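Local coordinates for protein CT296 (Chlamydia trachomatis, PDB 3QH6) that is of unknown function but structurally resembles Fe(II) 2-oxoglutarate-dependent enzymes, at residues 19-33 / 115-129. Residues are numbered along the deposited sequence; the frame is centred on the assembly and turned at random.
Sequences GHILFEGLAPVSDCK and LCLSGEKAGWGLFFS
Ile-21 and Phe-127 form one hydrogen-bonded pair of the antiparallel ladder between strands 20-23 and 125-128, and Phe-23 with Gly-125 forms the next. In the second pair Phe-23 N reaches Gly-125 O at 2.9 Å with a nearly straight N-H...O angle of 177°. Past the strand end the ladder gives way to a loop contact: Gly-123 O accepts Ala-27 N at 3.1 Å, on a lone pair in the carbonyl plane, and a weak, bent bond from Leu-26 N. Two backbone N-H groups thus converge on one carbonyl. At the other end a water links Gly-19 O to Ser-129 OG.

Trp-124 dominates the side-chain packing. Glu-24 lies across one face of its indole: CB stands 3.9 Å from the six-membered ring centroid, over the face, a CH-pi contact, and the carboxylate plane is tilted only 18° from the ring. With CG anti to the backbone N and the chain extended beyond it, the methylenes spread over the indole. Lys-121 CD covers the opposite face, while Leu-22 sits at the edge, its CD2 3.7 Å from Trp-124 CZ3.

On the sheet face bearing Ile-21 and Phe-23, Phe-127 CE1 meets Phe-23 CD1 and Leu-26 CD2, each at 3.8 Å. Helix 77-85 packs against Phe-127 through Leu-80, Ala-81 and Leu-84.

Farther along, Ala-27 CB touches Leu-115 CD1 at 3.6 Å. Helix 29-42 brings Cys-32 against Leu-117 and Gly-123, its SG 3.9 Å from Gly-123 CA, and lays the aliphatic part of Lys-33 over Leu-117 O and Ala-122.

Together these contacts dock edge strand 20-23 and the following helix onto a beta hairpin within an antiparallel sheet, consistent with the cupin-clan, double-stranded beta-helix relationship of 2-oxoglutarate-dependent enzymes.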
loop_
_atom_site.group_PDB
_atom_site.type_symbol
_atom_site.label_atom_id
_atom_site.label_comp_id
_atom_site.label_asym_id
_atom_site.label_seq_id
_atom_site.Cartn_x
_atom_site.Cartn_y
_atom_site.Cartn_z
ATOM N N GLY A 19 11.069 8.929 6.714
ATOM C CA GLY A 19 9.904 8.197 7.223
ATOM C C GLY A 19 8.876 7.715 6.192
ATOM O O GLY A 19 7.798 7.263 6.538
ATOM N N HIS A 20 9.209 7.797 4.900
ATOM C CA HIS A 20 8.348 7.249 3.893
ATOM C C HIS A 20 9.240 7.018 2.683
ATOM O O HIS A 20 10.347 7.576 2.605
ATOM C CB HIS A 20 7.208 8.217 3.501
ATOM C CG HIS A 20 7.686 9.481 2.840
ATOM N ND1 HIS A 20 7.790 10.684 3.515
ATOM C CD2 HIS A 20 8.098 9.727 1.571
ATOM C CE1 HIS A 20 8.258 11.611 2.688
ATOM N NE2 HIS A 20 8.442 11.058 1.503
ATOM N N ILE A 21 8.742 6.233 1.765
ATOM C CA ILE A 21 9.396 6.119 0.445
ATOM C C ILE A 21 8.347 5.730 -0.575
ATOM O O ILE A 21 7.512 4.834 -0.341
ATOM C CB ILE A 21 10.566 5.095 0.483
ATOM C CG1 ILE A 21 11.223 4.983 -0.887
ATOM C CG2 ILE A 21 10.098 3.704 0.953
ATOM C CD1 ILE A 21 12.597 4.235 -0.872
ATOM N N LEU A 22 8.387 6.396 -1.722
ATOM C CA LEU A 22 7.431 6.169 -2.805
ATOM C C LEU A 22 8.068 5.360 -3.915
ATOM O O LEU A 22 9.150 5.727 -4.377
ATOM C CB LEU A 22 7.037 7.558 -3.377
ATOM C CG LEU A 22 6.139 7.518 -4.625
ATOM C CD1 LEU A 22 4.838 6.792 -4.338
ATOM C CD2 LEU A 22 5.834 8.931 -5.146
ATOM N N PHE A 23 7.409 4.286 -4.366
ATOM C CA PHE A 23 7.932 3.442 -5.467
ATOM C C PHE A 23 7.001 3.442 -6.652
ATOM O O PHE A 23 5.812 3.137 -6.512
ATOM C CB PHE A 23 8.065 1.960 -5.022
ATOM C CG PHE A 23 9.222 1.697 -4.103
ATOM C CD1 PHE A 23 9.041 1.576 -2.744
ATOM C CD2 PHE A 23 10.495 1.547 -4.609
ATOM C CE1 PHE A 23 10.112 1.341 -1.901
ATOM C CE2 PHE A 23 11.550 1.314 -3.761
ATOM C CZ PHE A 23 11.362 1.201 -2.429
ATOM N N GLU A 24 7.548 3.714 -7.834
ATOM C CA GLU A 24 6.828 3.464 -9.071
ATOM C C GLU A 24 6.787 1.967 -9.340
ATOM O O GLU A 24 7.772 1.270 -9.105
ATOM C CB GLU A 24 7.532 4.160 -10.252
ATOM C CG GLU A 24 6.776 3.996 -11.564
ATOM C CD GLU A 24 7.424 4.722 -12.745
ATOM O OE1 GLU A 24 8.445 5.429 -12.547
ATOM O OE2 GLU A 24 6.891 4.576 -13.871
ATOM N N GLY A 25 5.661 1.492 -9.856
ATOM C CA GLY A 25 5.510 0.094 -10.255
ATOM C C GLY A 25 5.716 -0.916 -9.133
ATOM O O GLY A 25 6.326 -1.965 -9.325
ATOM N N LEU A 26 5.206 -0.604 -7.951
ATOM C CA LEU A 26 5.354 -1.489 -6.799
ATOM C C LEU A 26 4.571 -2.788 -7.007
ATOM O O LEU A 26 5.059 -3.870 -6.694
ATOM C CB LEU A 26 4.883 -0.771 -5.529
ATOM C CG LEU A 26 5.058 -1.485 -4.182
ATOM C CD1 LEU A 26 6.517 -1.838 -3.940
ATOM C CD2 LEU A 26 4.539 -0.610 -3.048
ATOM N N ALA A 27 3.357 -2.663 -7.539
ATOM C CA ALA A 27 2.458 -3.791 -7.732
ATOM C C ALA A 27 2.020 -3.819 -9.200
ATOM O O ALA A 27 1.870 -2.753 -9.798
ATOM C CB ALA A 27 1.255 -3.646 -6.823
ATOM N N PRO A 28 1.822 -5.029 -9.778
ATOM C CA PRO A 28 1.425 -5.150 -11.186
ATOM C C PRO A 28 0.146 -4.384 -11.449
ATOM O O PRO A 28 -0.827 -4.540 -10.720
ATOM C CB PRO A 28 1.180 -6.652 -11.364
ATOM C CG PRO A 28 1.951 -7.315 -10.274
ATOM C CD PRO A 28 1.878 -6.347 -9.118
ATOM N N VAL A 29 0.151 -3.569 -12.490
ATOM C CA VAL A 29 -0.987 -2.709 -12.784
ATOM C C VAL A 29 -2.276 -3.488 -13.048
ATOM O O VAL A 29 -3.359 -3.012 -12.718
ATOM C CB VAL A 29 -0.665 -1.780 -13.973
ATOM C CG1 VAL A 29 -1.954 -1.209 -14.588
ATOM C CG2 VAL A 29 0.290 -0.680 -13.526
ATOM N N SER A 30 -2.165 -4.685 -13.636
ATOM C CA SER A 30 -3.334 -5.507 -13.957
ATOM C C SER A 30 -3.988 -6.096 -12.712
ATOM O O SER A 30 -5.208 -6.193 -12.628
ATOM C CB SER A 30 -2.951 -6.631 -14.923
ATOM O OG SER A 30 -1.755 -7.271 -14.504
ATOM N N ASP A 31 -3.173 -6.496 -11.745
ATOM C CA ASP A 31 -3.693 -6.920 -10.451
ATOM C C ASP A 31 -4.398 -5.776 -9.716
ATOM O O ASP A 31 -5.411 -6.006 -9.060
ATOM C CB ASP A 31 -2.574 -7.472 -9.567
ATOM C CG ASP A 31 -2.050 -8.809 -10.070
ATOM O OD1 ASP A 31 -2.784 -9.487 -10.836
ATOM O OD2 ASP A 31 -0.912 -9.177 -9.699
ATOM N N CYS A 32 -3.872 -4.562 -9.815
ATOM C CA CYS A 32 -4.549 -3.423 -9.171
ATOM C C CYS A 32 -5.917 -3.100 -9.777
ATOM O O CYS A 32 -6.881 -2.923 -9.047
ATOM C CB CYS A 32 -3.675 -2.175 -9.165
ATOM S SG CYS A 32 -2.204 -2.407 -8.203
ATOM N N LYS A 33 -6.005 -3.011 -11.101
ATOM C CA LYS A 33 -7.290 -2.752 -11.773
ATOM C C LYS A 33 -8.333 -3.849 -11.527
ATOM O O LYS A 33 -9.526 -3.560 -11.398
ATOM C CB LYS A 33 -7.088 -2.625 -13.288
ATOM C CG LYS A 33 -6.035 -1.616 -13.707
ATOM C CD LYS A 33 -6.411 -0.192 -13.324
ATOM C CE LYS A 33 -5.528 0.811 -14.049
ATOM N NZ LYS A 33 -5.770 0.793 -15.510
ATOM N N LEU A 115 -1.424 1.976 -1.748
ATOM C CA LEU A 115 -1.232 1.449 -3.095
ATOM C C LEU A 115 -2.271 2.046 -4.020
ATOM O O LEU A 115 -3.455 1.923 -3.773
ATOM C CB LEU A 115 -1.359 -0.063 -3.039
ATOM C CG LEU A 115 -1.140 -0.865 -4.313
ATOM C CD1 LEU A 115 0.273 -0.711 -4.891
ATOM C CD2 LEU A 115 -1.398 -2.288 -3.945
ATOM N N CYS A 116 -1.839 2.722 -5.071
ATOM C CA CYS A 116 -2.800 3.333 -5.992
ATOM C C CYS A 116 -3.354 2.242 -6.953
ATOM O O CYS A 116 -2.580 1.425 -7.480
ATOM C CB CYS A 116 -2.151 4.495 -6.728
ATOM S SG CYS A 116 -3.275 5.287 -7.888
ATOM N N LEU A 117 -4.683 2.204 -7.136
ATOM C CA LEU A 117 -5.351 1.093 -7.837
ATOM C C LEU A 117 -5.685 1.425 -9.291
ATOM O O LEU A 117 -5.871 0.517 -10.100
ATOM C CB LEU A 117 -6.651 0.656 -7.115
ATOM C CG LEU A 117 -6.496 0.026 -5.726
ATOM C CD1 LEU A 117 -7.842 -0.458 -5.208
ATOM C CD2 LEU A 117 -5.488 -1.128 -5.746
ATOM N N SER A 118 -5.788 2.712 -9.619
ATOM C CA SER A 118 -6.236 3.102 -10.947
ATOM C C SER A 118 -5.660 4.439 -11.413
ATOM O O SER A 118 -5.052 5.189 -10.634
ATOM C CB SER A 118 -7.764 3.172 -10.976
ATOM O OG SER A 118 -8.232 4.261 -10.198
ATOM N N GLY A 119 -5.862 4.721 -12.699
ATOM C CA GLY A 119 -5.436 5.974 -13.284
ATOM C C GLY A 119 -3.976 5.919 -13.678
ATOM O O GLY A 119 -3.374 4.852 -13.705
ATOM N N GLU A 120 -3.404 7.086 -13.946
ATOM C CA GLU A 120 -2.011 7.201 -14.351
ATOM C C GLU A 120 -1.044 6.509 -13.394
ATOM O O GLU A 120 -0.120 5.826 -13.834
ATOM C CB GLU A 120 -1.638 8.673 -14.487
ATOM C CG GLU A 120 -0.291 8.906 -15.127
ATOM C CD GLU A 120 -0.085 10.357 -15.506
ATOM O OE1 GLU A 120 -0.715 10.797 -16.495
ATOM O OE2 GLU A 120 0.692 11.055 -14.813
ATOM N N LYS A 121 -1.254 6.678 -12.088
ATOM C CA LYS A 121 -0.316 6.162 -11.085
ATOM C C LYS A 121 -0.693 4.794 -10.530
ATOM O O LYS A 121 -0.188 4.411 -9.478
ATOM C CB LYS A 121 -0.168 7.150 -9.912
ATOM C CG LYS A 121 0.415 8.523 -10.294
ATOM C CD LYS A 121 1.742 8.384 -11.013
ATOM C CE LYS A 121 2.241 9.719 -11.563
ATOM N NZ LYS A 121 2.994 10.515 -10.551
ATOM N N ALA A 122 -1.579 4.062 -11.206
ATOM C CA ALA A 122 -1.918 2.708 -10.786
ATOM C C ALA A 122 -0.643 1.909 -10.482
ATOM O O ALA A 122 0.350 2.039 -11.181
ATOM C CB ALA A 122 -2.755 1.999 -11.867
ATOM N N GLY A 123 -0.670 1.082 -9.440
ATOM C CA GLY A 123 0.496 0.271 -9.101
ATOM C C GLY A 123 1.605 0.966 -8.314
ATOM O O GLY A 123 2.478 0.273 -7.782
ATOM N N TRP A 124 1.599 2.302 -8.252
ATOM C CA TRP A 124 2.550 3.065 -7.404
ATOM C C TRP A 124 2.192 2.826 -5.934
ATOM O O TRP A 124 1.017 2.739 -5.600
ATOM C CB TRP A 124 2.486 4.572 -7.686
ATOM C CG TRP A 124 3.127 5.048 -8.996
ATOM C CD1 TRP A 124 2.859 4.603 -10.264
ATOM C CD2 TRP A 124 4.103 6.090 -9.134
ATOM N NE1 TRP A 124 3.619 5.299 -11.185
ATOM C CE2 TRP A 124 4.390 6.217 -10.516
ATOM C CE3 TRP A 124 4.767 6.925 -8.226
ATOM C CZ2 TRP A 124 5.319 7.148 -11.007
ATOM C CZ3 TRP A 124 5.692 7.850 -8.717
ATOM C CH2 TRP A 124 5.961 7.947 -10.098
ATOM N N GLY A 125 3.177 2.677 -5.061
ATOM C CA GLY A 125 2.863 2.529 -3.643
ATOM C C GLY A 125 3.788 3.345 -2.757
ATOM O O GLY A 125 4.941 3.563 -3.083
ATOM N N LEU A 126 3.263 3.803 -1.628
ATOM C CA LEU A 126 4.012 4.617 -0.677
ATOM C C LEU A 126 4.086 3.870 0.646
ATOM O O LEU A 126 3.034 3.540 1.203
ATOM C CB LEU A 126 3.298 5.988 -0.488
ATOM C CG LEU A 126 3.852 6.978 0.562
ATOM C CD1 LEU A 126 5.237 7.500 0.151
ATOM C CD2 LEU A 126 2.907 8.155 0.782
ATOM N N PHE A 127 5.292 3.548 1.129
ATOM C CA PHE A 127 5.431 3.012 2.480
ATOM C C PHE A 127 5.609 4.217 3.400
ATOM O O PHE A 127 6.385 5.107 3.080
ATOM C CB PHE A 127 6.675 2.168 2.659
ATOM C CG PHE A 127 6.655 0.854 1.891
ATOM C CD1 PHE A 127 6.979 0.832 0.536
ATOM C CD2 PHE A 127 6.363 -0.344 2.551
ATOM C CE1 PHE A 127 7.019 -0.378 -0.178
ATOM C CE2 PHE A 127 6.386 -1.574 1.843
ATOM C CZ PHE A 127 6.698 -1.589 0.489
ATOM N N PHE A 128 4.963 4.234 4.558
ATOM C CA PHE A 128 5.161 5.347 5.473
ATOM C C PHE A 128 4.739 4.942 6.871
ATOM O O PHE A 128 4.030 3.960 7.044
ATOM C CB PHE A 128 4.325 6.575 5.036
ATOM C CG PHE A 128 2.803 6.364 5.107
ATOM C CD1 PHE A 128 2.068 6.833 6.195
ATOM C CD2 PHE A 128 2.122 5.722 4.071
ATOM C CE1 PHE A 128 0.692 6.649 6.258
ATOM C CE2 PHE A 128 0.746 5.522 4.122
ATOM C CZ PHE A 128 0.025 5.987 5.220
ATOM N N SER A 129 5.129 5.713 7.884
ATOM C CA SER A 129 4.554 5.455 9.187
ATOM C C SER A 129 3.954 6.725 9.740
ATOM O O SER A 129 4.294 7.803 9.317
ATOM C CB SER A 129 5.567 4.807 10.145
ATOM O OG SER A 129 6.374 5.747 10.787
HETATM O O HOH W 1 8.587 5.773 9.278
#